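Local coordinates for Ctr9 protein (Myceliophthora thermophila, PDB 6AF0) that probably binds the RNA polymerase II complex, this piece being the long run of helices with tetratricopeptide repeats, at residues A[125-130]-A[145-149]; A[150-154]-A[173-177]. One frame throughout, in Å; residues are numbered along the deposited sequence.

Three successive helices carry both contacts: contact 1 joins helix 118-135 to helix 140-155, and contact 2 joins helix 140-155 to helix 168-188. Along the chain they come in series, contact 1 closing at Leu149 and contact 2 opening at Ile150; the middle helix is packed on both neighbours, the two contacts taking successive parts of it. Their centres lie about 11 Å apart, and they touch where Thr126 CG2 comes 3.9 Å from Lys153 NZ. Both pairings are close to antiparallel, as expected of a helical-repeat array in which each helix turns back beside the one before; this is how the elongated, mainly helical chain is built up here.

Contact 1. Residues A[125-130]-A[145-149]; sequences ATQSLN and ARGVL
Leu129 reaches from helix 118-135 to meet Arg146 and Leu149 on helix 140-155. Its CB points toward the partner helix, and CG, anti to the backbone N (chi1 167°), carries the two methyls out to helix 140-155. There they part company: CD1 comes within 4.1 Å of Ala145 CB and 4.0 Å of Arg146 CG, while CD2 meets Leu149 CD2 at 3.6 Å. The Leu129 side chain runs at about a right angle to that of Arg146, whose chain is bent at chi2 and chi3 and lays its methylenes against the leucine.

The two helices run nearly antiparallel, with an angle of 164° between their directions and 11.1 Å between the segment axes. They form an antiparallel helical hairpin, the building unit of helical-repeat arrays, here with residues spaced four apart, Ala125 and Leu129 on one side and Ala145 and Leu149 on the other, supplying the shared face. Replacing Leu129 by an alanine would probably leave a gap between the two helices, with Ala145 CB and Leu149 CD2 losing the methyls that meet them and the Arg146 chain losing a neighbour.

Leu149 forks over the preceding turn of helix 118-135. Its CD1 sits 3.7 Å from Ala125 CB, and its CD2 lies 3.6 Å from Thr126 CG2. Thr126 presents this methyl to the leucine, while its OG1 is hydrogen-bonded to Gln123 O of its own helix. At Ala145, Trp93 of helix 82-101 continues the apolar packing.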
ATOM      1  N   ALA A 125      -6.309 -51.504 -18.369  1.00 98.05           N
ATOM      2  CA  ALA A 125      -6.493 -52.184 -17.100  1.00 91.31           C
ATOM      3  C   ALA A 125      -7.968 -52.313 -16.760  1.00 84.40           C
ATOM      4  O   ALA A 125      -8.390 -53.328 -16.228  1.00 82.32           O
ATOM      5  CB  ALA A 125      -5.775 -51.426 -15.995  1.00 96.77           C
ATOM      6  N   THR A 126      -8.743 -51.274 -17.042  1.00 84.83           N
ATOM      7  CA  THR A 126     -10.193 -51.316 -16.796  1.00 89.97           C
ATOM      8  C   THR A 126     -10.853 -52.476 -17.581  1.00 94.75           C
ATOM      9  O   THR A 126     -11.612 -53.251 -17.002  1.00101.01           O
ATOM     10  CB  THR A 126     -10.921 -49.997 -17.154  1.00 84.21           C
ATOM     11  OG1 THR A 126     -10.919 -49.817 -18.572  1.00106.61           O
ATOM     12  CG2 THR A 126     -10.291 -48.782 -16.502  1.00 79.05           C
ATOM     13  N   GLN A 127     -10.539 -52.602 -18.877  1.00 93.64           N
ATOM     14  CA  GLN A 127     -11.137 -53.651 -19.740  1.00 90.18           C
ATOM     15  C   GLN A 127     -10.783 -55.052 -19.238  1.00 88.34           C
ATOM     16  O   GLN A 127     -11.672 -55.874 -19.024  1.00 93.11           O
ATOM     17  CB  GLN A 127     -10.712 -53.524 -21.212  1.00 95.66           C
ATOM     18  CG  GLN A 127     -10.438 -52.105 -21.689  1.00108.85           C
ATOM     19  CD  GLN A 127     -10.193 -52.006 -23.182  1.00120.60           C
ATOM     20  OE1 GLN A 127     -10.219 -53.009 -23.900  1.00122.55           O
ATOM     21  NE2 GLN A 127      -9.940 -50.786 -23.658  1.00127.86           N
ATOM     22  N   SER A 128      -9.490 -55.319 -19.048  1.00 83.36           N
ATOM     23  CA  SER A 128      -9.022 -56.614 -18.515  1.00 85.83           C
ATOM     24  C   SER A 128      -9.686 -56.951 -17.187  1.00 84.29           C
ATOM     25  O   SER A 128     -10.204 -58.035 -16.957  1.00 91.81           O
ATOM     26  CB  SER A 128      -7.514 -56.605 -18.303  1.00 84.48           C
ATOM     27  OG  SER A 128      -6.852 -56.240 -19.491  1.00 92.93           O
ATOM     28  N   LEU A 129      -9.651 -55.993 -16.298  1.00 89.50           N
ATOM     29  CA  LEU A 129     -10.387 -56.090 -15.052  1.00100.68           C
ATOM     30  C   LEU A 129     -11.854 -56.446 -15.235  1.00101.50           C
ATOM     31  O   LEU A 129     -12.387 -57.286 -14.516  1.00104.32           O
ATOM     32  CB  LEU A 129     -10.303 -54.753 -14.356  1.00100.60           C
ATOM     33  CG  LEU A 129     -11.187 -54.400 -13.167  1.00 96.72           C
ATOM     34  CD1 LEU A 129     -10.854 -55.248 -11.954  1.00 88.99           C
ATOM     35  CD2 LEU A 129     -10.894 -52.934 -12.921  1.00106.68           C
ATOM     36  N   ASN A 130     -12.512 -55.784 -16.175  1.00100.84           N
ATOM     37  CA  ASN A 130     -13.898 -56.112 -16.495  1.00 91.97           C
ATOM     38  C   ASN A 130     -14.044 -57.538 -17.021  1.00 87.50           C
ATOM     39  O   ASN A 130     -14.946 -58.256 -16.600  1.00 81.53           O
ATOM     40  CB  ASN A 130     -14.487 -55.082 -17.446  1.00 90.73           C
ATOM     41  CG  ASN A 130     -14.877 -53.808 -16.716  1.00 94.29           C
ATOM     42  OD1 ASN A 130     -14.224 -52.779 -16.834  1.00 99.55           O
ATOM     43  ND2 ASN A 130     -15.930 -53.887 -15.924  1.00 94.19           N
ATOM     44  N   ALA A 145      -7.559 -54.663  -7.098  1.00 68.78           N
ATOM     45  CA  ALA A 145      -7.361 -54.048  -8.421  1.00 71.99           C
ATOM     46  C   ALA A 145      -8.280 -52.855  -8.646  1.00 73.74           C
ATOM     47  O   ALA A 145      -7.849 -51.839  -9.167  1.00 78.79           O
ATOM     48  CB  ALA A 145      -7.574 -55.081  -9.522  1.00 74.64           C
ATOM     49  N   ARG A 146      -9.543 -52.986  -8.256  1.00 77.99           N
ATOM     50  CA  ARG A 146     -10.500 -51.893  -8.376  1.00 88.21           C
ATOM     51  C   ARG A 146     -10.086 -50.703  -7.562  1.00 88.15           C
ATOM     52  O   ARG A 146     -10.071 -49.578  -8.043  1.00 80.33           O
ATOM     53  CB  ARG A 146     -11.884 -52.333  -7.918  1.00102.56           C
ATOM     54  CG  ARG A 146     -12.550 -53.298  -8.870  1.00123.93           C
ATOM     55  CD  ARG A 146     -12.618 -52.703 -10.257  1.00132.53           C
ATOM     56  NE  ARG A 146     -13.580 -51.615 -10.349  1.00135.98           N
ATOM     57  CZ  ARG A 146     -14.664 -51.638 -11.119  1.00138.71           C
ATOM     58  NH1 ARG A 146     -14.934 -52.702 -11.883  1.00123.12           N
ATOM     59  NH2 ARG A 146     -15.480 -50.589 -11.130  1.00147.47           N
ATOM     60  N   GLY A 147      -9.769 -50.954  -6.307  1.00 90.53           N
ATOM     61  CA  GLY A 147      -9.294 -49.893  -5.447  1.00 90.83           C
ATOM     62  C   GLY A 147      -8.150 -49.165  -6.121  1.00 80.10           C
ATOM     63  O   GLY A 147      -8.224 -47.948  -6.374  1.00 70.33           O
ATOM     64  N   VAL A 148      -7.111 -49.926  -6.446  1.00 66.72           N
ATOM     65  CA  VAL A 148      -5.877 -49.331  -6.917  1.00 64.27           C
ATOM     66  C   VAL A 148      -6.158 -48.506  -8.162  1.00 67.64           C
ATOM     67  O   VAL A 148      -5.730 -47.360  -8.273  1.00 72.30           O
ATOM     68  CB  VAL A 148      -4.818 -50.390  -7.195  1.00 56.44           C
ATOM     69  CG1 VAL A 148      -3.586 -49.760  -7.800  1.00 56.97           C
ATOM     70  CG2 VAL A 148      -4.451 -51.083  -5.906  1.00 57.78           C
ATOM     71  N   LEU A 149      -6.904 -49.098  -9.079  1.00 69.34           N
ATOM     72  CA  LEU A 149      -7.217 -48.456 -10.335  1.00 70.93           C
ATOM     73  C   LEU A 149      -7.875 -47.140 -10.044  1.00 68.05           C
ATOM     74  O   LEU A 149      -7.495 -46.105 -10.563  1.00 72.93           O
ATOM     75  CB  LEU A 149      -8.171 -49.326 -11.155  1.00 75.74           C
ATOM     76  CG  LEU A 149      -8.571 -48.827 -12.548  1.00 72.83           C
ATOM     77  CD1 LEU A 149      -7.504 -49.177 -13.562  1.00 73.68           C
ATOM     78  CD2 LEU A 149      -9.893 -49.451 -12.950  1.00 79.59           C
TER

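Contact 2. Residues A[150-154]-A[173-177]; sequences ILLKA and QLRNA
With CG1 beside its backbone N (chi1 -64°) and the chain carried on straight to CD1, Ile150 sends its two branches to different parts of helix 168-188: CG2 goes to Ala177 CB, at 3.7 Å, and CD1 reaches over to Asn176 CB, at 3.8 Å. Gln173 answers from the other side with chi1 at -124°, away from the usual staggered positions, and a chain extended beyond CG that stretches its amide across to Lys153 and Ala154. The two ends of that amide find different company. NE2 packs 3.7 Å from Lys153 CE, the lysine and glutamine chains crossing at about a right angle, and OE1 lies 3.9 Å from Ala154 CB. No hydrogen bond joins the two segments; OE1 is instead held by NE2 of Gln157, which fixes how the amide is turned.

Deeper in, Leu174 CD2 lies 4.1 Å from Ala154 CB and also meets Leu151 CD2. The small side chains of Ala154 and Ala177 point toward the facing helix and let the backbones draw close, with 9.1 Å between segment axes and Ile150 CA only 5.5 Å from Ala177 CA. The helices run nearly antiparallel, at 163°, and segment 173-177 falls within a stretch of tetratricopeptide-repeat sequence, consistent with antiparallel helix packing.

Around this pair, helix 193-205 meets Leu151 through Arg201 and Leu174 through Ser205, and Lys153 leans on Glu119 and Leu122 of helix 118-135.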
ATOM      1  N   ILE A 150      -8.871 -47.180  -9.192  1.00 70.08           N
ATOM      2  CA  ILE A 150      -9.642 -45.995  -8.936  1.00 71.00           C
ATOM      3  C   ILE A 150      -8.716 -44.910  -8.392  1.00 72.80           C
ATOM      4  O   ILE A 150      -8.784 -43.756  -8.826  1.00 71.54           O
ATOM      5  CB  ILE A 150     -10.837 -46.292  -8.007  1.00 72.92           C
ATOM      6  CG1 ILE A 150     -11.813 -47.268  -8.696  1.00 69.30           C
ATOM      7  CG2 ILE A 150     -11.577 -45.004  -7.645  1.00 72.49           C
ATOM      8  CD1 ILE A 150     -12.962 -47.717  -7.827  1.00 68.75           C
ATOM      9  N   LEU A 151      -7.825 -45.280  -7.481  1.00 71.44           N
ATOM     10  CA  LEU A 151      -6.831 -44.326  -6.962  1.00 70.45           C
ATOM     11  C   LEU A 151      -5.983 -43.704  -8.070  1.00 69.41           C
ATOM     12  O   LEU A 151      -5.909 -42.484  -8.210  1.00 80.52           O
ATOM     13  CB  LEU A 151      -5.882 -45.000  -5.964  1.00 73.36           C
ATOM     14  CG  LEU A 151      -6.397 -45.343  -4.551  1.00 70.80           C
ATOM     15  CD1 LEU A 151      -5.279 -46.023  -3.783  1.00 65.60           C
ATOM     16  CD2 LEU A 151      -6.937 -44.144  -3.771  1.00 62.54           C
ATOM     17  N   LEU A 152      -5.343 -44.548  -8.858  1.00 61.64           N
ATOM     18  CA  LEU A 152      -4.546 -44.082  -9.977  1.00 63.94           C
ATOM     19  C   LEU A 152      -5.301 -43.189 -10.970  1.00 69.88           C
ATOM     20  O   LEU A 152      -4.721 -42.286 -11.561  1.00 83.83           O
ATOM     21  CB  LEU A 152      -3.978 -45.271 -10.725  1.00 63.42           C
ATOM     22  CG  LEU A 152      -3.051 -46.204  -9.956  1.00 61.03           C
ATOM     23  CD1 LEU A 152      -2.716 -47.381 -10.830  1.00 69.56           C
ATOM     24  CD2 LEU A 152      -1.771 -45.513  -9.584  1.00 63.10           C
ATOM     25  N   LYS A 153      -6.577 -43.456 -11.176  1.00 73.95           N
ATOM     26  CA  LYS A 153      -7.391 -42.632 -12.058  1.00 77.10           C
ATOM     27  C   LYS A 153      -7.760 -41.349 -11.320  1.00 80.38           C
ATOM     28  O   LYS A 153      -7.767 -40.274 -11.896  1.00 93.73           O
ATOM     29  CB  LYS A 153      -8.654 -43.397 -12.503  1.00 81.53           C
ATOM     30  CG  LYS A 153      -8.994 -43.279 -13.996  1.00 90.76           C
ATOM     31  CD  LYS A 153      -9.754 -44.488 -14.555  1.00 90.83           C
ATOM     32  CE  LYS A 153     -10.963 -44.836 -13.697  1.00 90.90           C
ATOM     33  NZ  LYS A 153     -11.798 -45.930 -14.263  1.00 85.18           N
ATOM     34  N   ALA A 154      -8.054 -41.463 -10.035  1.00 81.81           N
ATOM     35  CA  ALA A 154      -8.519 -40.321  -9.260  1.00 82.86           C
ATOM     36  C   ALA A 154      -7.467 -39.248  -9.137  1.00 80.13           C
ATOM     37  O   ALA A 154      -7.803 -38.069  -9.138  1.00 83.24           O
ATOM     38  CB  ALA A 154      -8.951 -40.756  -7.874  1.00 84.98           C
ATOM     39  N   GLN A 173     -15.021 -40.801  -6.375  1.00 88.21           N
ATOM     40  CA  GLN A 173     -14.121 -41.831  -6.856  1.00 85.85           C
ATOM     41  C   GLN A 173     -13.289 -42.398  -5.704  1.00 90.32           C
ATOM     42  O   GLN A 173     -13.068 -43.609  -5.613  1.00 87.16           O
ATOM     43  CB  GLN A 173     -13.201 -41.257  -7.925  1.00 88.71           C
ATOM     44  CG  GLN A 173     -13.251 -42.011  -9.242  1.00 92.07           C
ATOM     45  CD  GLN A 173     -12.363 -41.413 -10.326  1.00 86.33           C
ATOM     46  OE1 GLN A 173     -11.980 -40.237 -10.294  1.00 80.65           O
ATOM     47  NE2 GLN A 173     -12.040 -42.231 -11.303  1.00 87.00           N
ATOM     48  N   LEU A 174     -12.839 -41.514  -4.819  1.00 92.31           N
ATOM     49  CA  LEU A 174     -12.090 -41.938  -3.635  1.00 91.08           C
ATOM     50  C   LEU A 174     -12.956 -42.840  -2.765  1.00 91.22           C
ATOM     51  O   LEU A 174     -12.487 -43.878  -2.292  1.00 88.60           O
ATOM     52  CB  LEU A 174     -11.579 -40.735  -2.825  1.00 87.39           C
ATOM     53  CG  LEU A 174     -10.495 -39.863  -3.488  1.00 81.39           C
ATOM     54  CD1 LEU A 174     -10.244 -38.626  -2.653  1.00 76.19           C
ATOM     55  CD2 LEU A 174      -9.193 -40.608  -3.734  1.00 75.67           C
ATOM     56  N   ARG A 175     -14.218 -42.450  -2.580  1.00 94.13           N
ATOM     57  CA  ARG A 175     -15.175 -43.266  -1.824  1.00 92.13           C
ATOM     58  C   ARG A 175     -15.323 -44.642  -2.441  1.00 89.72           C
ATOM     59  O   ARG A 175     -15.354 -45.635  -1.723  1.00 89.11           O
ATOM     60  CB  ARG A 175     -16.530 -42.584  -1.731  1.00 92.86           C
ATOM     61  CG  ARG A 175     -16.525 -41.418  -0.772  1.00102.54           C
ATOM     62  CD  ARG A 175     -17.777 -40.580  -0.923  1.00119.46           C
ATOM     63  NE  ARG A 175     -17.882 -39.578   0.138  1.00138.86           N
ATOM     64  CZ  ARG A 175     -18.657 -38.497   0.083  1.00149.40           C
ATOM     65  NH1 ARG A 175     -19.403 -38.262  -0.988  1.00148.10           N
ATOM     66  NH2 ARG A 175     -18.701 -37.645   1.103  1.00153.20           N
ATOM     67  N   ASN A 176     -15.389 -44.705  -3.771  1.00 88.56           N
ATOM     68  CA  ASN A 176     -15.524 -45.991  -4.453  1.00 88.31           C
ATOM     69  C   ASN A 176     -14.316 -46.857  -4.198  1.00 81.72           C
ATOM     70  O   ASN A 176     -14.451 -48.029  -3.893  1.00 76.98           O
ATOM     71  CB  ASN A 176     -15.716 -45.815  -5.957  1.00 93.64           C
ATOM     72  CG  ASN A 176     -17.080 -45.256  -6.317  1.00 98.69           C
ATOM     73  OD1 ASN A 176     -18.063 -45.461  -5.599  1.00 93.73           O
ATOM     74  ND2 ASN A 176     -17.149 -44.556  -7.450  1.00107.57           N
ATOM     75  N   ALA A 177     -13.134 -46.267  -4.330  1.00 82.52           N
ATOM     76  CA  ALA A 177     -11.879 -46.960  -4.014  1.00 76.94           C
ATOM     77  C   ALA A 177     -11.887 -47.498  -2.590  1.00 77.38           C
ATOM     78  O   ALA A 177     -11.524 -48.656  -2.329  1.00 73.87           O
ATOM     79  CB  ALA A 177     -10.712 -46.012  -4.192  1.00 75.03           C
TER